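Local structure of Alpha/beta hydrolase fold-3 domain-containing protein (Enterococcus faecalis, 2QRU) at residues L11-T16 with L78-E83; T60-D65 with E90-N95; Y245-D250 with P258-L263; E48-L53 with E265-W270. The protein is of unknown function but has an alpha/beta-hydrolase fold and is probably a hydrolase. One frame throughout, in Å; residues are numbered along the deposited sequence.

Contact 1: L11-T16 with L78-E83; sequences LANGAT and LRTLTE
The tight connection between the first two antiparallel strands of this alpha/beta-hydrolase sheet, a type I beta turn from Leu11 to Gly14, is tied to helix 74-93 through Asn13 and Glu83. Within the turn, Gly14 N bonds back to Leu11 O, and Leu11 N to Ala15 O, which closes the hairpin. Asn13 serves two ends at once. Asn13 OD1 accepts from Ala15 N at 3.1 Å, an Asx turn in which the donor lies above the carbonyl plane, while the amide nitrogen faces the helix. The chi1 of 70° wedges CG between the backbone N and the carbonyl carbon, and from there the amide can reach both sides. Thr84 OG1, one residue beyond Glu83, is a further hydrogen-bond partner of ND2, so two successive helix residues hold the amide, and Trp165 packs against the same side chain. Thr80 contributes a methyl, its CG2 standing 4.0 Å from Asn13 ND2. Glu83 comes from the opposite direction on an extended chain, its carboxylate plane almost perpendicular to the amide (87°). The bond from Asn13 ND2 to Glu83 OE1, 3.2 Å long and nearly straight at 165°, lies close to the amide plane but meets the carboxylate from above.

Contact 2: T60-D65 with E90-N95; sequences TVLALD and EEIIQN
Leu62, on strand 59-64, packs against Ile92 and Ile93 at the C-terminal end of helix 74-93, a worked example of how an alpha/beta sheet takes its covering helix. The leucine presents one methyl to each isoleucine. Leu62 CD1 lies 3.7 Å from Ile93 CG1 and 4.0 Å from Ile93 CD1, whereas Leu62 CD2 lies 4.0 Å from Ile92 CG2. With chi1 at -54°, Leu62 CG stands opposite its own carbonyl carbon and the fork is carried out toward the helix. The two isoleucines share nearly the same torsions yet offer different branches. In Ile92 the beta-branch methyl CG2, trans to the backbone N, does the touching, and the leucine and isoleucine slide past one another in opposite directions. In Ile93 it is the longer arm, CG1 and CD1, that reaches back, crossing the leucine at a slant although its CB does not point straight at the strand. Tyr29 and Ile19 of the neighbouring strands also touch Ile92, and Leu88, one turn back on the helix, touches Leu62. Beyond Ile93 the helix ends: Gln94 has positive phi, and Gln94 NE2 bonds to Glu91 O at 3.3 Å. Since only carbon atoms meet across the interface, it rests on dispersion and on burial of hydrocarbon from water; with no polar group to direct it, the fit depends on how the methyls pack.

Contact 3: Y245-D250 with P258-L263; sequences YYLEHD and PSVITL. With PO4 (phosphate ion), chain B; EDO (1,2-ethanediol), chain C.
Leu247 meets the first turn of helix 258-272 with a single methyl: Leu247 CD1 rests 3.8 Å from Val260 CG2 and 4.2 Å from Ser259 CB. The leucine and valine chains meet at a slant, and a chi1 of -68° sets the leucine CG opposite its carbonyl carbon. A hydrogen bond between Leu247 O and Ser218 OG anchors the leucine's backbone. Ser259 OG lies 2.9 Å from O2 of an ethanediol, probably from the crystallisation liquor, which also bonds to Asp257; a water accepts from Tyr245 N and makes a weak, longer contact with Ser259 OG. Farther along the loop, Asp250 N donates to Glu248 OE2 at 2.7 Å from above the carboxylate plane, and Asp250 forms a salt bridge with Arg103. His249 lies between them in sequence, with no contact to the helix segment. His249 NE2 makes a bent bond (137°) of 3.0 Å to O1 of a phosphate, probably also from the liquor. Gly36 N and Gly37 N of the His-Gly-Gly-Gly loop and Ala105 N bind the same anion, which thus occupies the probable oxyanion hole. Hydrogen bonds of ND1 to Asp221 and NE2 to Ser104 are consistent with a Ser104-His249-Asp221 triad, in which, as in relatives, the histidine would act as general base. Apolar contact thus fastens the loop's start to the helix, while Asp221 orients the imidazole so that NE2 faces Ser104 and the phosphate.

Contact 4: E48-L53 with E265-W270; sequences EELKEL and EQLDSW. With EDO (1,2-ethanediol), chain E.
Leu53 of helix 48-55 reaches across to Leu267 of helix 258-272, and its path can be followed atom by atom in the conformer described, one of two modelled. From CB, pointing at the partner helix, CG runs trans to the backbone N (chi1 -178°) and delivers both methyls to one leucine. Leu53 CD1 lies 3.6 Å from Leu267 CD2 and equally near its CG; CD1 also comes within 3.9 Å of the backbone N of Asp268. Leu53 CD2 lies 3.7 Å from Leu267 CD2, so both prongs of the fork press on the same CG–CD2 end of Leu267. Leu50, a turn earlier, adds its CD1 at 3.9 Å from Leu267 CD2, crossing at about a right angle. Phe130 of the sheet touches both Leu50 and Leu267. Away from this interface Lys51 NZ forms salt bridges with Glu48 and, in the conformer given, with Glu52. The two segments run almost parallel, at 19° with axes 10.9 Å apart, side by side on one face of the central sheet, as helices do in the alpha/beta-hydrolase fold.

Overall arrangement
Together the four contacts illustrate how helices clothe both faces of one alpha/beta-hydrolase sheet. Contacts 1 and 2 share helix 74-93, and their centres are 12 Å apart; Thr16 OG1 of contact 1 probably hydrogen-bonds Asp65 OD2 of contact 2 at 2.7 Å. Contacts 3 and 4 share helix 258-272, with centres 14 Å apart, and their segments there adjoin in sequence. Between the pairs the link is slight: Val61 CG2 of contact 2 packs 4.1 Å from Lys51 O of contact 4. Contact 3 carries His249 of the probable catalytic triad and the bound phosphate, whereas contact 1 lies about 32 Å away, centre to centre, across the middle of the chain.

Contact 1: L11-T16 with L78-E83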
loop_
_atom_site.group_PDB
_atom_site.type_symbol
_atom_site.label_atom_id
_atom_site.label_comp_id
_atom_site.label_asym_id
_atom_site.label_seq_id
_atom_site.Cartn_x
_atom_site.Cartn_y
_atom_site.Cartn_z
ATOM N N LEU A 11 -1.070 18.806 -2.693
ATOM C CA LEU A 11 -0.271 19.252 -1.580
ATOM C C LEU A 11 0.963 19.981 -2.119
ATOM O O LEU A 11 1.300 19.858 -3.304
ATOM C CB LEU A 11 0.147 18.032 -0.728
ATOM C CG LEU A 11 -1.050 17.202 -0.223
ATOM C CD1 LEU A 11 -0.580 15.855 0.359
ATOM C CD2 LEU A 11 -1.909 17.967 0.797
ATOM N N ALA A 12 1.628 20.716 -1.234
ATOM C CA ALA A 12 2.771 21.572 -1.589
ATOM C C ALA A 12 3.875 20.916 -2.431
ATOM O O ALA A 12 4.497 21.579 -3.263
ATOM C CB ALA A 12 3.363 22.156 -0.340
ATOM N N ASN A 13 4.131 19.629 -2.208
ATOM C CA ASN A 13 5.214 18.931 -2.906
ATOM C C ASN A 13 4.779 18.308 -4.239
ATOM O O ASN A 13 5.581 17.646 -4.903
ATOM C CB ASN A 13 5.856 17.867 -1.991
ATOM C CG ASN A 13 4.939 16.699 -1.727
ATOM O OD1 ASN A 13 3.743 16.755 -2.030
ATOM N ND2 ASN A 13 5.496 15.626 -1.145
ATOM N N GLY A 14 3.522 18.537 -4.634
ATOM C CA GLY A 14 3.018 18.010 -5.904
ATOM C C GLY A 14 2.199 16.732 -5.808
ATOM O O GLY A 14 1.523 16.360 -6.780
ATOM N N ALA A 15 2.250 16.052 -4.654
ATOM C CA ALA A 15 1.386 14.911 -4.409
ATOM C C ALA A 15 -0.076 15.340 -4.364
ATOM O O ALA A 15 -0.400 16.391 -3.826
ATOM C CB ALA A 15 1.745 14.217 -3.078
ATOM N N THR A 16 -0.943 14.511 -4.921
ATOM C CA THR A 16 -2.367 14.760 -4.794
ATOM C C THR A 16 -2.997 13.655 -3.956
ATOM O O THR A 16 -2.458 12.547 -3.846
ATOM C CB THR A 16 -3.080 14.867 -6.149
ATOM O OG1 THR A 16 -3.148 13.577 -6.759
ATOM C CG2 THR A 16 -2.369 15.838 -7.086
ATOM N N LEU A 78 10.167 6.487 -0.165
ATOM C CA LEU A 78 9.842 6.412 1.271
ATOM C C LEU A 78 10.020 7.778 1.949
ATOM O O LEU A 78 9.129 8.210 2.670
ATOM C CB LEU A 78 10.726 5.347 1.962
ATOM C CG LEU A 78 10.334 3.914 1.603
ATOM C CD1 LEU A 78 11.338 2.877 2.139
ATOM C CD2 LEU A 78 8.876 3.621 2.034
ATOM N N ARG A 79 11.125 8.482 1.677
ATOM C CA ARG A 79 11.354 9.806 2.249
ATOM C C ARG A 79 10.219 10.773 1.845
ATOM O O ARG A 79 9.672 11.506 2.676
ATOM C CB ARG A 79 12.697 10.360 1.728
ATOM C CG ARG A 79 13.153 11.670 2.303
ATOM C CD ARG A 79 14.653 11.864 1.951
ATOM N NE ARG A 79 15.365 10.592 2.114
ATOM C CZ ARG A 79 16.062 9.940 1.173
ATOM N NH1 ARG A 79 16.224 10.444 -0.051
ATOM N NH2 ARG A 79 16.633 8.769 1.481
ATOM N N THR A 80 9.900 10.771 0.553
ATOM C CA THR A 80 8.827 11.626 0.009
ATOM C C THR A 80 7.459 11.274 0.616
ATOM O O THR A 80 6.643 12.152 0.862
ATOM C CB THR A 80 8.821 11.585 -1.518
ATOM O OG1 THR A 80 10.072 12.112 -1.994
ATOM C CG2 THR A 80 7.685 12.452 -2.083
ATOM N N LEU A 81 7.232 9.987 0.897
ATOM C CA LEU A 81 5.960 9.566 1.494
ATOM C C LEU A 81 5.819 10.183 2.901
ATOM O O LEU A 81 4.756 10.691 3.264
ATOM C CB LEU A 81 5.854 8.041 1.506
ATOM C CG LEU A 81 4.585 7.468 2.145
ATOM C CD1 LEU A 81 3.307 8.030 1.523
ATOM C CD2 LEU A 81 4.618 5.912 2.113
ATOM N N THR A 82 6.919 10.199 3.664
ATOM C CA THR A 82 6.902 10.815 4.990
ATOM C C THR A 82 6.599 12.310 4.848
ATOM O O THR A 82 5.677 12.819 5.492
ATOM C CB THR A 82 8.233 10.626 5.703
ATOM O OG1 THR A 82 8.525 9.224 5.805
ATOM C CG2 THR A 82 8.170 11.218 7.103
ATOM N N GLU A 83 7.308 12.969 3.939
ATOM C CA GLU A 83 7.050 14.389 3.637
ATOM C C GLU A 83 5.574 14.618 3.320
ATOM O O GLU A 83 4.940 15.572 3.834
ATOM C CB GLU A 83 7.885 14.872 2.442
ATOM C CG GLU A 83 7.612 16.362 2.129
ATOM C CD GLU A 83 8.265 16.887 0.841
ATOM O OE1 GLU A 83 8.442 16.088 -0.116
ATOM O OE2 GLU A 83 8.565 18.120 0.795
#

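Contact 2: T60-D65 with E90-N95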
loop_
_atom_site.group_PDB
_atom_site.type_symbol
_atom_site.label_atom_id
_atom_site.label_comp_id
_atom_site.label_asym_id
_atom_site.label_seq_id
_atom_site.Cartn_x
_atom_site.Cartn_y
_atom_site.Cartn_z
ATOM N N THR A 60 -13.107 9.321 7.056
ATOM C CA THR A 60 -12.849 9.995 5.792
ATOM C C THR A 60 -11.613 9.341 5.161
ATOM O O THR A 60 -10.565 9.229 5.798
ATOM C CB THR A 60 -12.610 11.506 6.022
ATOM O OG1 THR A 60 -13.848 12.133 6.405
ATOM C CG2 THR A 60 -12.065 12.186 4.757
ATOM N N VAL A 61 -11.740 8.914 3.901
ATOM C CA VAL A 61 -10.634 8.229 3.231
ATOM C C VAL A 61 -9.789 9.236 2.459
ATOM O O VAL A 61 -10.316 10.061 1.707
ATOM C CB VAL A 61 -11.147 7.112 2.289
ATOM C CG1 VAL A 61 -9.978 6.469 1.553
ATOM C CG2 VAL A 61 -11.906 6.038 3.089
ATOM N N LEU A 62 -8.480 9.145 2.669
ATOM C CA LEU A 62 -7.513 10.001 1.965
ATOM C C LEU A 62 -6.648 9.071 1.115
ATOM O O LEU A 62 -5.745 8.428 1.636
ATOM C CB LEU A 62 -6.658 10.780 2.981
ATOM C CG LEU A 62 -7.476 11.577 4.010
ATOM C CD1 LEU A 62 -6.601 12.158 5.091
ATOM C CD2 LEU A 62 -8.310 12.674 3.326
ATOM N N ALA A 63 -6.963 8.968 -0.177
ATOM C CA ALA A 63 -6.253 8.059 -1.071
ATOM C C ALA A 63 -5.085 8.831 -1.675
ATOM O O ALA A 63 -5.302 9.818 -2.376
ATOM C CB ALA A 63 -7.197 7.539 -2.164
ATOM N N LEU A 64 -3.859 8.401 -1.391
ATOM C CA LEU A 64 -2.700 9.291 -1.550
ATOM C C LEU A 64 -1.732 8.872 -2.671
ATOM O O LEU A 64 -1.449 7.679 -2.848
ATOM C CB LEU A 64 -1.945 9.358 -0.186
ATOM C CG LEU A 64 -0.843 10.389 0.027
ATOM C CD1 LEU A 64 -1.381 11.826 -0.180
ATOM C CD2 LEU A 64 -0.163 10.248 1.420
ATOM N N ASP A 65 -1.206 9.861 -3.405
ATOM C CA ASP A 65 -0.159 9.571 -4.394
ATOM C C ASP A 65 1.156 9.226 -3.713
ATOM O O ASP A 65 1.491 9.797 -2.670
ATOM C CB ASP A 65 0.153 10.821 -5.236
ATOM C CG ASP A 65 -0.919 11.179 -6.262
ATOM O OD1 ASP A 65 -1.838 10.398 -6.564
ATOM O OD2 ASP A 65 -0.809 12.302 -6.790
ATOM N N GLU A 90 -0.778 18.391 8.022
ATOM C CA GLU A 90 -0.850 19.858 8.174
ATOM C C GLU A 90 -2.188 20.403 7.715
ATOM O O GLU A 90 -2.801 21.266 8.377
ATOM C CB GLU A 90 0.229 20.529 7.321
ATOM C CG GLU A 90 1.135 21.371 8.099
ATOM C CD GLU A 90 2.261 20.566 8.636
ATOM O OE1 GLU A 90 3.343 20.584 7.992
ATOM O OE2 GLU A 90 2.050 19.892 9.676
ATOM N N GLU A 91 -2.610 19.925 6.552
ATOM C CA GLU A 91 -3.685 20.528 5.799
ATOM C C GLU A 91 -5.052 19.931 6.141
ATOM O O GLU A 91 -6.048 20.657 6.272
ATOM C CB GLU A 91 -3.383 20.381 4.304
ATOM C CG GLU A 91 -4.401 20.993 3.389
ATOM C CD GLU A 91 -4.545 22.501 3.593
ATOM O OE1 GLU A 91 -3.573 23.146 4.052
ATOM O OE2 GLU A 91 -5.632 23.029 3.292
ATOM N N ILE A 92 -5.083 18.608 6.289
ATOM C CA ILE A 92 -6.353 17.875 6.382
ATOM C C ILE A 92 -6.553 17.147 7.717
ATOM O O ILE A 92 -7.524 17.421 8.436
ATOM C CB ILE A 92 -6.523 16.911 5.188
ATOM C CG1 ILE A 92 -6.555 17.691 3.871
ATOM C CG2 ILE A 92 -7.791 16.035 5.357
ATOM C CD1 ILE A 92 -6.442 16.823 2.647
ATOM N N ILE A 93 -5.655 16.210 8.061
ATOM C CA ILE A 93 -5.863 15.415 9.273
ATOM C C ILE A 93 -5.798 16.292 10.521
ATOM O O ILE A 93 -6.557 16.089 11.479
ATOM C CB ILE A 93 -4.863 14.206 9.390
ATOM C CG1 ILE A 93 -4.947 13.328 8.136
ATOM C CG2 ILE A 93 -5.152 13.413 10.651
ATOM C CD1 ILE A 93 -3.798 12.275 7.983
ATOM N N GLN A 94 -4.897 17.275 10.488
ATOM C CA GLN A 94 -4.729 18.261 11.568
ATOM C C GLN A 94 -4.647 17.633 12.958
ATOM O O GLN A 94 -5.314 18.081 13.899
ATOM C CB GLN A 94 -5.813 19.348 11.513
ATOM C CG GLN A 94 -5.882 20.085 10.203
ATOM C CD GLN A 94 -7.001 21.113 10.198
ATOM O OE1 GLN A 94 -7.305 21.708 11.228
ATOM N NE2 GLN A 94 -7.628 21.313 9.048
ATOM N N ASN A 95 -3.823 16.588 13.059
ATOM C CA ASN A 95 -3.548 15.875 14.311
ATOM C C ASN A 95 -4.725 15.106 14.893
ATOM O O ASN A 95 -4.658 14.670 16.038
ATOM C CB ASN A 95 -2.917 16.813 15.361
ATOM C CG ASN A 95 -1.601 17.393 14.892
ATOM O OD1 ASN A 95 -0.653 16.653 14.598
ATOM N ND2 ASN A 95 -1.532 18.715 14.812
#

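Contact 3: Y245-D250 with P258-L263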
loop_
_atom_site.group_PDB
_atom_site.type_symbol
_atom_site.label_atom_id
_atom_site.label_comp_id
_atom_site.label_asym_id
_atom_site.label_seq_id
_atom_site.Cartn_x
_atom_site.Cartn_y
_atom_site.Cartn_z
ATOM N N TYR A 245 -8.462 -18.234 0.804
ATOM C CA TYR A 245 -7.884 -19.414 0.216
ATOM C C TYR A 245 -8.147 -19.424 -1.294
ATOM O O TYR A 245 -9.173 -18.924 -1.764
ATOM C CB TYR A 245 -8.394 -20.691 0.956
ATOM C CG TYR A 245 -7.849 -20.758 2.387
ATOM C CD1 TYR A 245 -6.541 -21.172 2.634
ATOM C CD2 TYR A 245 -8.616 -20.356 3.476
ATOM C CE1 TYR A 245 -6.007 -21.202 3.939
ATOM C CE2 TYR A 245 -8.098 -20.394 4.782
ATOM C CZ TYR A 245 -6.792 -20.813 4.998
ATOM O OH TYR A 245 -6.261 -20.834 6.284
ATOM N N TYR A 246 -7.176 -19.920 -2.046
ATOM C CA TYR A 246 -7.399 -20.252 -3.456
ATOM C C TYR A 246 -7.603 -19.056 -4.402
ATOM O O TYR A 246 -8.003 -19.242 -5.549
ATOM C CB TYR A 246 -8.523 -21.317 -3.577
ATOM C CG TYR A 246 -8.102 -22.639 -2.951
ATOM C CD1 TYR A 246 -6.958 -23.309 -3.417
ATOM C CD2 TYR A 246 -8.807 -23.199 -1.879
ATOM C CE1 TYR A 246 -6.531 -24.523 -2.854
ATOM C CE2 TYR A 246 -8.389 -24.413 -1.292
ATOM C CZ TYR A 246 -7.245 -25.065 -1.790
ATOM O OH TYR A 246 -6.806 -26.261 -1.252
ATOM N N LEU A 247 -7.297 -17.839 -3.938
ATOM C CA LEU A 247 -7.411 -16.640 -4.768
ATOM C C LEU A 247 -6.062 -16.104 -5.191
ATOM O O LEU A 247 -5.057 -16.325 -4.497
ATOM C CB LEU A 247 -8.155 -15.517 -4.036
ATOM C CG LEU A 247 -9.628 -15.741 -3.753
ATOM C CD1 LEU A 247 -10.230 -14.548 -3.055
ATOM C CD2 LEU A 247 -10.390 -16.069 -5.060
ATOM N N GLU A 248 -6.058 -15.374 -6.309
ATOM C CA GLU A 248 -4.868 -14.669 -6.792
ATOM C C GLU A 248 -4.487 -13.560 -5.821
ATOM O O GLU A 248 -5.333 -13.044 -5.079
ATOM C CB GLU A 248 -5.133 -14.059 -8.170
ATOM C CG GLU A 248 -3.933 -13.332 -8.832
ATOM C CD GLU A 248 -4.122 -11.787 -8.939
ATOM O OE1 GLU A 248 -5.102 -11.355 -9.610
ATOM O OE2 GLU A 248 -3.267 -11.018 -8.432
ATOM N N HIS A 249 -3.196 -13.221 -5.838
ATOM C CA HIS A 249 -2.635 -12.109 -5.066
ATOM C C HIS A 249 -3.587 -10.926 -4.820
ATOM O O HIS A 249 -3.919 -10.595 -3.656
ATOM C CB HIS A 249 -1.355 -11.628 -5.774
ATOM C CG HIS A 249 -0.737 -10.397 -5.176
ATOM N ND1 HIS A 249 -0.256 -10.356 -3.887
ATOM C CD2 HIS A 249 -0.503 -9.169 -5.704
ATOM C CE1 HIS A 249 0.249 -9.160 -3.646
ATOM N NE2 HIS A 249 0.103 -8.419 -4.731
ATOM N N ASP A 250 -4.009 -10.265 -5.904
ATOM C CA ASP A 250 -4.618 -8.942 -5.744
ATOM C C ASP A 250 -6.113 -9.052 -5.607
ATOM O O ASP A 250 -6.863 -8.550 -6.455
ATOM C CB ASP A 250 -4.249 -8.022 -6.925
ATOM C CG ASP A 250 -4.602 -6.555 -6.664
ATOM O OD1 ASP A 250 -4.719 -6.105 -5.492
ATOM O OD2 ASP A 250 -4.755 -5.822 -7.653
ATOM N N PRO A 258 -17.343 -14.410 -3.095
ATOM C CA PRO A 258 -17.910 -14.723 -1.767
ATOM C C PRO A 258 -16.868 -14.692 -0.646
ATOM O O PRO A 258 -17.194 -14.279 0.457
ATOM C CB PRO A 258 -18.499 -16.135 -1.945
ATOM C CG PRO A 258 -18.759 -16.238 -3.370
ATOM C CD PRO A 258 -17.706 -15.444 -4.088
ATOM N N SER A 259 -15.648 -15.150 -0.931
ATOM C CA SER A 259 -14.568 -15.150 0.052
ATOM C C SER A 259 -14.196 -13.736 0.427
ATOM O O SER A 259 -13.930 -13.467 1.604
ATOM C CB SER A 259 -13.337 -15.882 -0.484
ATOM O OG SER A 259 -13.653 -17.250 -0.635
ATOM N N VAL A 260 -14.191 -12.832 -0.564
ATOM C CA VAL A 260 -13.813 -11.435 -0.308
ATOM C C VAL A 260 -14.960 -10.727 0.435
ATOM O O VAL A 260 -14.708 -9.876 1.319
ATOM C CB VAL A 260 -13.436 -10.668 -1.601
ATOM C CG1 VAL A 260 -12.978 -9.254 -1.268
ATOM C CG2 VAL A 260 -12.331 -11.409 -2.394
ATOM N N ILE A 261 -16.202 -11.085 0.087
ATOM C CA ILE A 261 -17.361 -10.540 0.810
ATOM C C ILE A 261 -17.284 -10.919 2.283
ATOM O O ILE A 261 -17.469 -10.058 3.155
ATOM C CB ILE A 261 -18.702 -10.942 0.169
ATOM C CG1 ILE A 261 -18.856 -10.184 -1.142
ATOM C CG2 ILE A 261 -19.874 -10.572 1.121
ATOM C CD1 ILE A 261 -19.978 -10.699 -2.026
ATOM N N THR A 262 -16.969 -12.181 2.569
ATOM C CA THR A 262 -16.808 -12.620 3.958
ATOM C C THR A 262 -15.668 -11.891 4.690
ATOM O O THR A 262 -15.820 -11.432 5.824
ATOM C CB THR A 262 -16.614 -14.137 4.052
ATOM O OG1 THR A 262 -17.795 -14.781 3.565
ATOM C CG2 THR A 262 -16.423 -14.561 5.515
ATOM N N LEU A 263 -14.539 -11.774 4.019
ATOM C CA LEU A 263 -13.421 -11.042 4.568
ATOM C C LEU A 263 -13.822 -9.582 4.877
ATOM O O LEU A 263 -13.461 -9.053 5.942
ATOM C CB LEU A 263 -12.272 -11.099 3.577
ATOM C CG LEU A 263 -11.044 -10.319 4.004
ATOM C CD1 LEU A 263 -10.346 -10.998 5.209
ATOM C CD2 LEU A 263 -10.206 -10.282 2.779
HETATM P P PO4 B . 1.170 -5.154 -6.419
HETATM O O1 PO4 B . 1.906 -6.379 -5.895
HETATM O O2 PO4 B . 1.488 -5.018 -7.903
HETATM O O3 PO4 B . -0.346 -5.348 -6.341
HETATM O O4 PO4 B . 1.600 -3.953 -5.593
HETATM C C1 EDO C . -14.240 -19.315 -5.322
HETATM O O1 EDO C . -13.797 -18.366 -6.309
HETATM C C2 EDO C . -14.605 -18.609 -4.017
HETATM O O2 EDO C . -13.415 -18.086 -3.406
HETATM O O HOH W 1 -11.264 -17.925 1.528
#

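Contact 4: E48-L53 with E265-W270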
loop_
_atom_site.group_PDB
_atom_site.type_symbol
_atom_site.label_atom_id
_atom_site.label_comp_id
_atom_site.label_asym_id
_atom_site.label_seq_id
_atom_site.Cartn_x
_atom_site.Cartn_y
_atom_site.Cartn_z
ATOM N N GLU A 48 -14.689 0.582 -4.524
ATOM C CA GLU A 48 -15.860 1.233 -3.957
ATOM C C GLU A 48 -16.215 0.587 -2.603
ATOM O O GLU A 48 -16.528 1.286 -1.617
ATOM C CB GLU A 48 -17.042 1.126 -4.937
ATOM C CG GLU A 48 -18.382 1.573 -4.358
ATOM C CD GLU A 48 -18.430 3.054 -3.987
ATOM O OE1 GLU A 48 -17.663 3.849 -4.573
ATOM O OE2 GLU A 48 -19.269 3.423 -3.122
ATOM N N GLU A 49 -16.156 -0.741 -2.548
ATOM C CA GLU A 49 -16.606 -1.478 -1.365
ATOM C C GLU A 49 -15.688 -1.229 -0.176
ATOM O O GLU A 49 -16.159 -1.172 0.991
ATOM C CB GLU A 49 -16.695 -2.978 -1.630
ATOM C CG GLU A 49 -17.759 -3.396 -2.604
ATOM C CD GLU A 49 -17.350 -3.228 -4.057
ATOM O OE1 GLU A 49 -16.236 -2.738 -4.352
ATOM O OE2 GLU A 49 -18.184 -3.562 -4.915
ATOM N N LEU A 50 -14.385 -1.103 -0.455
ATOM C CA LEU A 50 -13.431 -0.851 0.621
ATOM C C LEU A 50 -13.563 0.595 1.094
ATOM O O LEU A 50 -13.566 0.882 2.305
ATOM C CB LEU A 50 -12.001 -1.170 0.169
ATOM C CG LEU A 50 -10.890 -0.959 1.203
ATOM C CD1 LEU A 50 -11.163 -1.748 2.520
ATOM C CD2 LEU A 50 -9.569 -1.366 0.550
ATOM N N LYS A 51 -13.697 1.517 0.138
ATOM C CA LYS A 51 -13.951 2.916 0.485
ATOM C C LYS A 51 -15.190 3.013 1.413
ATOM O O LYS A 51 -15.158 3.681 2.455
ATOM C CB LYS A 51 -14.140 3.758 -0.799
ATOM C CG LYS A 51 -14.370 5.249 -0.565
ATOM C CD LYS A 51 -15.844 5.578 -0.434
ATOM C CE LYS A 51 -16.540 5.362 -1.771
ATOM N NZ LYS A 51 -17.945 5.824 -1.764
ATOM N N GLU A 52 -16.246 2.285 1.078
ATOM C CA GLU A 52 -17.465 2.327 1.892
ATOM C C GLU A 52 -17.278 1.715 3.281
ATOM O O GLU A 52 -17.813 2.232 4.278
ATOM C CB GLU A 52 -18.613 1.682 1.141
ATOM C CG GLU A 52 -19.067 2.529 -0.050
ATOM C CD GLU A 52 -19.882 3.738 0.361
ATOM O OE1 GLU A 52 -21.041 3.552 0.778
ATOM O OE2 GLU A 52 -19.370 4.870 0.252
ATOM N N LEU A 53 -16.488 0.645 3.374
ATOM C CA LEU A 53 -16.227 0.061 4.677
ATOM C C LEU A 53 -15.623 1.128 5.608
ATOM O O LEU A 53 -15.924 1.186 6.806
ATOM C CB LEU A 53 -15.316 -1.149 4.492
ATOM C CG LEU A 53 -14.932 -1.961 5.694
ATOM C CD1 LEU A 53 -14.655 -3.397 5.264
ATOM C CD2 LEU A 53 -13.709 -1.360 6.279
ATOM N N GLU A 265 -16.734 -8.481 5.736
ATOM C CA GLU A 265 -17.555 -8.540 6.963
ATOM C C GLU A 265 -16.637 -8.597 8.195
ATOM O O GLU A 265 -16.901 -7.932 9.195
ATOM C CB GLU A 265 -18.497 -9.746 6.960
ATOM C CG GLU A 265 -19.516 -9.683 5.864
ATOM C CD GLU A 265 -20.327 -10.964 5.745
ATOM O OE1 GLU A 265 -20.012 -11.964 6.446
ATOM O OE2 GLU A 265 -21.280 -10.958 4.927
ATOM N N GLN A 266 -15.578 -9.399 8.105
ATOM C CA GLN A 266 -14.574 -9.527 9.186
ATOM C C GLN A 266 -13.877 -8.204 9.458
ATOM O O GLN A 266 -13.741 -7.781 10.627
ATOM C CB GLN A 266 -13.561 -10.631 8.886
ATOM C CG GLN A 266 -14.185 -12.032 8.986
ATOM C CD GLN A 266 -13.341 -13.119 8.328
ATOM O OE1 GLN A 266 -12.397 -12.852 7.583
ATOM N NE2 GLN A 266 -13.728 -14.368 8.565
ATOM N N LEU A 267 -13.476 -7.545 8.380
ATOM C CA LEU A 267 -12.822 -6.229 8.471
ATOM C C LEU A 267 -13.796 -5.213 9.074
ATOM O O LEU A 267 -13.400 -4.415 9.933
ATOM C CB LEU A 267 -12.309 -5.774 7.103
ATOM C CG LEU A 267 -11.674 -4.380 7.093
ATOM C CD1 LEU A 267 -10.568 -4.163 8.144
ATOM C CD2 LEU A 267 -11.142 -3.997 5.698
ATOM N N ASP A 268 -15.056 -5.256 8.637
ATOM C CA ASP A 268 -16.058 -4.311 9.152
ATOM C C ASP A 268 -16.222 -4.490 10.657
ATOM O O ASP A 268 -16.202 -3.509 11.425
ATOM C CB ASP A 268 -17.404 -4.476 8.436
ATOM C CG ASP A 268 -18.400 -3.440 8.882
ATOM O OD1 ASP A 268 -18.344 -2.314 8.387
ATOM O OD2 ASP A 268 -19.221 -3.759 9.775
ATOM N N SER A 269 -16.360 -5.738 11.095
ATOM C CA SER A 269 -16.506 -6.035 12.520
ATOM C C SER A 269 -15.278 -5.544 13.296
ATOM O O SER A 269 -15.424 -4.944 14.363
ATOM C CB SER A 269 -16.704 -7.536 12.735
ATOM O OG SER A 269 -16.807 -7.862 14.115
ATOM N N TRP A 270 -14.086 -5.800 12.753
ATOM C CA TRP A 270 -12.820 -5.391 13.411
ATOM C C TRP A 270 -12.739 -3.855 13.486
ATOM O O TRP A 270 -12.306 -3.302 14.537
ATOM C CB TRP A 270 -11.646 -5.945 12.620
ATOM C CG TRP A 270 -10.286 -5.650 13.189
ATOM C CD1 TRP A 270 -9.590 -6.403 14.091
ATOM C CD2 TRP A 270 -9.440 -4.551 12.825
ATOM N NE1 TRP A 270 -8.358 -5.816 14.343
ATOM C CE2 TRP A 270 -8.238 -4.680 13.584
ATOM C CE3 TRP A 270 -9.588 -3.452 11.962
ATOM C CZ2 TRP A 270 -7.189 -3.777 13.471
ATOM C CZ3 TRP A 270 -8.515 -2.539 11.830
ATOM C CH2 TRP A 270 -7.333 -2.715 12.596
HETATM C C1 EDO E . -20.964 -0.694 -0.672
HETATM O O1 EDO E . -20.338 -1.955 -0.414
HETATM C C2 EDO E . -20.508 -0.135 -2.015
HETATM O O2 EDO E . -20.956 1.230 -2.135
#